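Local coordinates for thioredoxin domain-containing protein (Aeropyrum pernix, PDB 3HA9) that is of unknown function but has a thioredoxin-like fold and may act as an oxidoreductase, perhaps with antioxidant activity, at residues A[38-49]-A[126-137]. Numbering follows the deposited sequence.
Sequences DVVILWFMAAWC and FNVRSIDYIVIM
Antiparallel pairing of strands 39-45 and 133-137 lies in the central sheet of this thioredoxin fold, where strand 39-45 runs out into the type I turn Ala46-Cys49, which brings in Cys49, disulfide-bonded to Cys52 in a CxxC pattern. Val40, Leu42 and Phe44 form hydrogen-bonded pairs with Met137, Val135 and Tyr133, each bonded in both directions; Leu42 N reaches Val135 O at 2.8 Å. On the face bearing Phe44, Val128 CG2 sits over the centre of the Phe44 ring, 3.5 Å from its centroid, while Leu42 CD1 lies against one face of Phe126, 3.7 Å from CZ. Phe44 CZ lies 3.9 Å from Phe126 CD2. An alanine in place of Phe44 would probably leave Val128 CG2 without the ring face it packs on and open a gap beside Phe126. On the other face, Trp43 CG is anti to the backbone N (chi1 178°), which lets the indole NE1 reach Asp132; NE1 donates to OD1 at 2.9 Å, meeting it from above the carboxylate plane. Asp132 OD2 bonds Ser51 OG, linking the carboxylate to the CxxC segment. Beyond the strands, Ile131 CD1 packs 3.5 Å from Cys49 CB and over the Trp48 ring. Strands 69-75 and 143-148 flank the pair, and helix 52-65 covers Trp43 through Met55 and Leu59.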
ATOM      1  N   ASP A  38      -5.527 -12.108  -6.460  1.00 23.14           N
ATOM      2  CA  ASP A  38      -4.346 -12.500  -7.237  1.00 21.86           C
ATOM      3  C   ASP A  38      -3.377 -11.320  -7.357  1.00 20.17           C
ATOM      4  O   ASP A  38      -2.175 -11.498  -7.548  1.00 19.55           O
ATOM      5  CB  ASP A  38      -4.741 -12.980  -8.632  1.00 22.38           C
ATOM      6  CG  ASP A  38      -5.248 -14.413  -8.641  1.00 24.43           C
ATOM      7  OD1 ASP A  38      -4.972 -15.166  -7.675  1.00 26.02           O
ATOM      8  OD2 ASP A  38      -5.925 -14.788  -9.624  1.00 27.24           O
ATOM      9  N   VAL A  39      -3.926 -10.118  -7.268  1.00 18.36           N
ATOM     10  CA  VAL A  39      -3.165  -8.892  -7.459  1.00 16.98           C
ATOM     11  C   VAL A  39      -3.373  -8.039  -6.217  1.00 16.01           C
ATOM     12  O   VAL A  39      -4.506  -7.755  -5.844  1.00 15.60           O
ATOM     13  CB  VAL A  39      -3.659  -8.146  -8.713  1.00 16.75           C
ATOM     14  CG1 VAL A  39      -2.982  -6.800  -8.856  1.00 17.33           C
ATOM     15  CG2 VAL A  39      -3.435  -8.998  -9.950  1.00 18.41           C
ATOM     16  N   VAL A  40      -2.267  -7.636  -5.590  1.00 14.60           N
ATOM     17  CA  VAL A  40      -2.325  -6.871  -4.357  1.00 14.11           C
ATOM     18  C   VAL A  40      -1.875  -5.458  -4.674  1.00 13.53           C
ATOM     19  O   VAL A  40      -0.808  -5.259  -5.248  1.00 13.62           O
ATOM     20  CB  VAL A  40      -1.442  -7.519  -3.274  1.00 14.38           C
ATOM     21  CG1 VAL A  40      -1.416  -6.659  -1.995  1.00 15.11           C
ATOM     22  CG2 VAL A  40      -1.932  -8.948  -2.966  1.00 15.09           C
ATOM     23  N   ILE A  41      -2.713  -4.474  -4.349  1.00 13.12           N
ATOM     24  CA  ILE A  41      -2.330  -3.079  -4.521  1.00 12.52           C
ATOM     25  C   ILE A  41      -2.100  -2.414  -3.161  1.00 12.16           C
ATOM     26  O   ILE A  41      -3.034  -2.300  -2.367  1.00 12.70           O
ATOM     27  CB  ILE A  41      -3.410  -2.288  -5.334  1.00 12.50           C
ATOM     28  CG1 ILE A  41      -3.661  -2.973  -6.692  1.00 14.35           C
ATOM     29  CG2 ILE A  41      -3.000  -0.803  -5.449  1.00 12.67           C
ATOM     30  CD1 ILE A  41      -4.657  -2.251  -7.595  1.00 13.39           C
ATOM     31  N   LEU A  42      -0.856  -1.995  -2.898  1.00 11.53           N
ATOM     32  CA  LEU A  42      -0.547  -1.216  -1.704  1.00 11.67           C
ATOM     33  C   LEU A  42      -0.698   0.251  -2.072  1.00 11.56           C
ATOM     34  O   LEU A  42      -0.021   0.739  -2.971  1.00 12.50           O
ATOM     35  CB  LEU A  42       0.881  -1.493  -1.197  1.00 11.81           C
ATOM     36  CG  LEU A  42       1.263  -2.951  -0.948  1.00 12.44           C
ATOM     37  CD1 LEU A  42       2.647  -3.003  -0.266  1.00 12.96           C
ATOM     38  CD2 LEU A  42       0.227  -3.631  -0.071  1.00 12.71           C
ATOM     39  N   TRP A  43      -1.622   0.943  -1.416  1.00 10.75           N
ATOM     40  CA  TRP A  43      -1.851   2.339  -1.734  1.00  9.62           C
ATOM     41  C   TRP A  43      -1.426   3.183  -0.535  1.00 10.24           C
ATOM     42  O   TRP A  43      -2.109   3.176   0.493  1.00  9.94           O
ATOM     43  CB  TRP A  43      -3.331   2.562  -2.043  1.00 10.07           C
ATOM     44  CG  TRP A  43      -3.642   4.007  -2.345  1.00 10.75           C
ATOM     45  CD1 TRP A  43      -2.805   4.927  -2.913  1.00 10.69           C
ATOM     46  CD2 TRP A  43      -4.868   4.681  -2.086  1.00  9.75           C
ATOM     47  NE1 TRP A  43      -3.436   6.142  -3.016  1.00 10.97           N
ATOM     48  CE2 TRP A  43      -4.707   6.019  -2.515  1.00 10.61           C
ATOM     49  CE3 TRP A  43      -6.086   4.293  -1.505  1.00  9.98           C
ATOM     50  CZ2 TRP A  43      -5.730   6.981  -2.399  1.00 11.34           C
ATOM     51  CZ3 TRP A  43      -7.122   5.263  -1.393  1.00 11.96           C
ATOM     52  CH2 TRP A  43      -6.929   6.586  -1.850  1.00 10.33           C
ATOM     53  N   PHE A  44      -0.299   3.893  -0.685  1.00  9.74           N
ATOM     54  CA  PHE A  44       0.237   4.742   0.394  1.00  9.54           C
ATOM     55  C   PHE A  44      -0.392   6.106   0.254  1.00  9.10           C
ATOM     56  O   PHE A  44      -0.275   6.730  -0.798  1.00 11.02           O
ATOM     57  CB  PHE A  44       1.758   4.839   0.272  1.00  9.39           C
ATOM     58  CG  PHE A  44       2.460   3.545   0.585  1.00 10.09           C
ATOM     59  CD1 PHE A  44       2.928   3.309   1.884  1.00  9.48           C
ATOM     60  CD2 PHE A  44       2.612   2.544  -0.396  1.00 10.43           C
ATOM     61  CE1 PHE A  44       3.567   2.106   2.203  1.00  9.84           C
ATOM     62  CE2 PHE A  44       3.252   1.327  -0.088  1.00 10.10           C
ATOM     63  CZ  PHE A  44       3.714   1.104   1.190  1.00 10.86           C
ATOM     64  N   MET A  45      -1.081   6.546   1.307  1.00  8.29           N
ATOM     65  CA  MET A  45      -1.931   7.740   1.197  1.00  8.37           C
ATOM     66  C   MET A  45      -2.052   8.486   2.523  1.00  8.82           C
ATOM     67  O   MET A  45      -1.442   8.095   3.520  1.00  7.52           O
ATOM     68  CB  MET A  45      -3.306   7.381   0.590  1.00  8.59           C
ATOM     69  CG  MET A  45      -4.027   6.152   1.205  1.00  9.11           C
ATOM     70  SD  MET A  45      -4.618   6.346   2.910  1.00  3.50           S
ATOM     71  CE  MET A  45      -6.009   7.419   2.626  1.00 11.65           C
ATOM     72  N   ALA A  46      -2.812   9.577   2.503  1.00  9.11           N
ATOM     73  CA  ALA A  46      -3.132  10.364   3.702  1.00 10.03           C
ATOM     74  C   ALA A  46      -4.518  10.919   3.485  1.00 10.43           C
ATOM     75  O   ALA A  46      -4.910  11.186   2.335  1.00 11.18           O
ATOM     76  CB  ALA A  46      -2.111  11.503   3.888  1.00  9.69           C
ATOM     77  N   ALA A  47      -5.266  11.090   4.571  1.00  9.88           N
ATOM     78  CA  ALA A  47      -6.673  11.470   4.451  1.00 10.71           C
ATOM     79  C   ALA A  47      -6.859  12.874   3.881  1.00 10.74           C
ATOM     80  O   ALA A  47      -7.880  13.163   3.262  1.00 11.35           O
ATOM     81  CB  ALA A  47      -7.378  11.324   5.784  1.00 10.40           C
ATOM     82  N   TRP A  48      -5.862  13.734   4.065  1.00 10.96           N
ATOM     83  CA  TRP A  48      -5.906  15.107   3.533  1.00 11.02           C
ATOM     84  C   TRP A  48      -5.299  15.288   2.130  1.00 11.97           C
ATOM     85  O   TRP A  48      -5.336  16.375   1.557  1.00 12.07           O
ATOM     86  CB  TRP A  48      -5.178  16.036   4.513  1.00 11.33           C
ATOM     87  CG  TRP A  48      -3.750  15.668   4.700  1.00  9.67           C
ATOM     88  CD1 TRP A  48      -3.252  14.780   5.606  1.00  8.48           C
ATOM     89  CD2 TRP A  48      -2.624  16.188   3.988  1.00  9.76           C
ATOM     90  NE1 TRP A  48      -1.891  14.689   5.482  1.00  9.58           N
ATOM     91  CE2 TRP A  48      -1.474  15.550   4.507  1.00  9.24           C
ATOM     92  CE3 TRP A  48      -2.473  17.116   2.954  1.00  9.62           C
ATOM     93  CZ2 TRP A  48      -0.188  15.807   4.020  1.00 10.82           C
ATOM     94  CZ3 TRP A  48      -1.198  17.378   2.477  1.00 11.41           C
ATOM     95  CH2 TRP A  48      -0.069  16.732   3.017  1.00 10.41           C
ATOM     96  N   CYS A  49      -4.747  14.223   1.567  1.00 12.19           N
ATOM     97  CA  CYS A  49      -4.054  14.289   0.279  1.00 12.73           C
ATOM     98  C   CYS A  49      -5.044  14.700  -0.827  1.00 12.66           C
ATOM     99  O   CYS A  49      -6.061  14.044  -1.000  1.00 12.16           O
ATOM    100  CB  CYS A  49      -3.391  12.918   0.003  1.00 13.26           C
ATOM    101  SG  CYS A  49      -3.247  12.336  -1.742  1.00 16.28           S
ATOM    102  N   PHE A 126       9.236   0.322   0.932  1.00  9.33           N
ATOM    103  CA  PHE A 126       8.803   0.420  -0.459  1.00 10.43           C
ATOM    104  C   PHE A 126       9.254   1.694  -1.162  1.00 10.52           C
ATOM    105  O   PHE A 126       8.783   2.004  -2.258  1.00 12.05           O
ATOM    106  CB  PHE A 126       7.291   0.214  -0.544  1.00 10.02           C
ATOM    107  CG  PHE A 126       6.901  -1.215  -0.311  1.00 11.66           C
ATOM    108  CD1 PHE A 126       7.042  -2.149  -1.328  1.00 11.65           C
ATOM    109  CD2 PHE A 126       6.471  -1.634   0.938  1.00  9.49           C
ATOM    110  CE1 PHE A 126       6.729  -3.484  -1.106  1.00 12.42           C
ATOM    111  CE2 PHE A 126       6.139  -2.963   1.154  1.00 13.00           C
ATOM    112  CZ  PHE A 126       6.271  -3.876   0.135  1.00 11.89           C
ATOM    113  N   ASN A 127      10.186   2.410  -0.550  1.00 10.15           N
ATOM    114  CA  ASN A 127      10.772   3.578  -1.219  1.00 10.36           C
ATOM    115  C   ASN A 127       9.689   4.546  -1.693  1.00 10.09           C
ATOM    116  O   ASN A 127       9.711   5.052  -2.825  1.00 11.03           O
ATOM    117  CB  ASN A 127      11.688   3.107  -2.363  1.00  9.72           C
ATOM    118  CG  ASN A 127      12.695   2.083  -1.886  1.00 10.58           C
ATOM    119  OD1 ASN A 127      13.241   2.206  -0.790  1.00 12.13           O
ATOM    120  ND2 ASN A 127      12.940   1.067  -2.697  1.00 12.90           N
ATOM    121  N   VAL A 128       8.753   4.809  -0.796  1.00  9.26           N
ATOM    122  CA  VAL A 128       7.533   5.567  -1.133  1.00  9.46           C
ATOM    123  C   VAL A 128       7.886   7.032  -1.394  1.00  9.94           C
ATOM    124  O   VAL A 128       8.528   7.683  -0.560  1.00  9.67           O
ATOM    125  CB  VAL A 128       6.513   5.429  -0.015  1.00  9.17           C
ATOM    126  CG1 VAL A 128       5.304   6.314  -0.252  1.00 10.03           C
ATOM    127  CG2 VAL A 128       6.087   3.944   0.103  1.00 10.45           C
ATOM    128  N   ARG A 129       7.452   7.535  -2.545  1.00  8.97           N
ATOM    129  CA  ARG A 129       7.910   8.840  -3.047  1.00 10.09           C
ATOM    130  C   ARG A 129       6.920   9.994  -2.834  1.00  9.67           C
ATOM    131  O   ARG A 129       7.252  11.142  -3.112  1.00  9.34           O
ATOM    132  CB  ARG A 129       8.238   8.727  -4.554  1.00 10.66           C
ATOM    133  CG  ARG A 129       9.366   7.754  -4.877  1.00 12.38           C
ATOM    134  CD  ARG A 129       9.769   7.889  -6.339  1.00 16.20           C
ATOM    135  NE  ARG A 129      10.724   8.982  -6.530  1.00 19.07           N
ATOM    136  CZ  ARG A 129      12.027   8.877  -6.263  1.00 20.20           C
ATOM    137  NH1 ARG A 129      12.528   7.734  -5.808  1.00 19.62           N
ATOM    138  NH2 ARG A 129      12.839   9.902  -6.472  1.00 21.56           N
ATOM    139  N   SER A 130       5.713   9.699  -2.346  1.00 10.03           N
ATOM    140  CA  SER A 130       4.664  10.742  -2.207  1.00  9.63           C
ATOM    141  C   SER A 130       3.538  10.248  -1.318  1.00 10.26           C
ATOM    142  O   SER A 130       3.555   9.089  -0.883  1.00 10.25           O
ATOM    143  CB  SER A 130       4.079  11.088  -3.583  1.00 10.71           C
ATOM    144  OG  SER A 130       3.221  10.038  -4.037  1.00 11.76           O
ATOM    145  N   ILE A 131       2.573  11.126  -1.045  1.00  9.15           N
ATOM    146  CA  ILE A 131       1.389  10.749  -0.265  1.00 10.06           C
ATOM    147  C   ILE A 131       0.247  10.186  -1.123  1.00  9.48           C
ATOM    148  O   ILE A 131      -0.881  10.079  -0.659  1.00  9.69           O
ATOM    149  CB  ILE A 131       0.867  11.945   0.586  1.00 10.05           C
ATOM    150  CG1 ILE A 131       0.483  13.112  -0.322  1.00 11.87           C
ATOM    151  CG2 ILE A 131       1.920  12.365   1.620  1.00 12.15           C
ATOM    152  CD1 ILE A 131      -0.189  14.271   0.414  1.00 11.91           C
ATOM    153  N   ASP A 132       0.546   9.829  -2.369  1.00  9.32           N
ATOM    154  CA  ASP A 132      -0.418   9.135  -3.230  1.00  9.71           C
ATOM    155  C   ASP A 132       0.410   8.218  -4.118  1.00  9.51           C
ATOM    156  O   ASP A 132       0.680   8.513  -5.287  1.00  9.75           O
ATOM    157  CB  ASP A 132      -1.274  10.134  -4.030  1.00  9.82           C
ATOM    158  CG  ASP A 132      -2.432   9.475  -4.784  1.00 11.35           C
ATOM    159  OD1 ASP A 132      -2.521   8.232  -4.809  1.00 11.84           O
ATOM    160  OD2 ASP A 132      -3.242  10.214  -5.415  1.00 12.72           O
ATOM    161  N   TYR A 133       0.811   7.089  -3.548  1.00  9.39           N
ATOM    162  CA  TYR A 133       1.816   6.239  -4.175  1.00  9.37           C
ATOM    163  C   TYR A 133       1.300   4.824  -4.196  1.00  9.44           C
ATOM    164  O   TYR A 133       0.735   4.355  -3.220  1.00  9.60           O
ATOM    165  CB  TYR A 133       3.135   6.330  -3.372  1.00  9.12           C
ATOM    166  CG  TYR A 133       4.327   5.618  -4.003  1.00  9.17           C
ATOM    167  CD1 TYR A 133       5.140   6.271  -4.935  1.00  9.53           C
ATOM    168  CD2 TYR A 133       4.652   4.304  -3.636  1.00 10.60           C
ATOM    169  CE1 TYR A 133       6.231   5.623  -5.499  1.00 11.71           C
ATOM    170  CE2 TYR A 133       5.745   3.633  -4.216  1.00 11.66           C
ATOM    171  CZ  TYR A 133       6.527   4.312  -5.136  1.00 13.31           C
ATOM    172  OH  TYR A 133       7.597   3.678  -5.716  1.00 14.72           O
ATOM    173  N   ILE A 134       1.515   4.143  -5.319  1.00  9.65           N
ATOM    174  CA  ILE A 134       0.919   2.838  -5.580  1.00 10.31           C
ATOM    175  C   ILE A 134       2.027   1.808  -5.791  1.00  9.67           C
ATOM    176  O   ILE A 134       2.978   2.066  -6.535  1.00 10.93           O
ATOM    177  CB  ILE A 134       0.022   2.929  -6.860  1.00 10.57           C
ATOM    178  CG1 ILE A 134      -1.278   3.701  -6.566  1.00 11.29           C
ATOM    179  CG2 ILE A 134      -0.252   1.541  -7.475  1.00 10.45           C
ATOM    180  CD1 ILE A 134      -2.306   2.910  -5.762  1.00 12.32           C
ATOM    181  N   VAL A 135       1.943   0.678  -5.092  1.00  9.84           N
ATOM    182  CA  VAL A 135       2.755  -0.513  -5.422  1.00 10.04           C
ATOM    183  C   VAL A 135       1.812  -1.658  -5.799  1.00 10.59           C
ATOM    184  O   VAL A 135       0.942  -2.039  -5.007  1.00 11.13           O
ATOM    185  CB  VAL A 135       3.643  -0.950  -4.236  1.00 10.30           C
ATOM    186  CG1 VAL A 135       4.518  -2.168  -4.622  1.00 10.78           C
ATOM    187  CG2 VAL A 135       4.522   0.203  -3.796  1.00 10.02           C
ATOM    188  N   ILE A 136       1.984  -2.214  -6.997  1.00 10.27           N
ATOM    189  CA  ILE A 136       1.186  -3.379  -7.409  1.00 10.62           C
ATOM    190  C   ILE A 136       2.086  -4.607  -7.455  1.00 11.39           C
ATOM    191  O   ILE A 136       3.143  -4.565  -8.090  1.00 11.66           O
ATOM    192  CB  ILE A 136       0.525  -3.174  -8.781  1.00 11.07           C
ATOM    193  CG1 ILE A 136      -0.315  -1.896  -8.763  1.00 11.26           C
ATOM    194  CG2 ILE A 136      -0.340  -4.400  -9.148  1.00 10.03           C
ATOM    195  CD1 ILE A 136      -0.870  -1.494 -10.132  1.00 13.58           C
ATOM    196  N   MET A 137       1.675  -5.665  -6.752  1.00 11.86           N
ATOM    197  CA  MET A 137       2.439  -6.915  -6.668  1.00 13.28           C
ATOM    198  C   MET A 137       1.547  -8.110  -7.002  1.00 13.32           C
ATOM    199  O   MET A 137       0.335  -8.054  -6.810  1.00 13.17           O
ATOM    200  CB  MET A 137       2.971  -7.122  -5.244  1.00 13.37           C
ATOM    201  CG  MET A 137       4.304  -6.470  -4.929  1.00 16.93           C
ATOM    202  SD  MET A 137       4.670  -6.493  -3.126  1.00 24.49           S
ATOM    203  CE  MET A 137       3.359  -7.387  -2.564  1.00  3.65           C
TER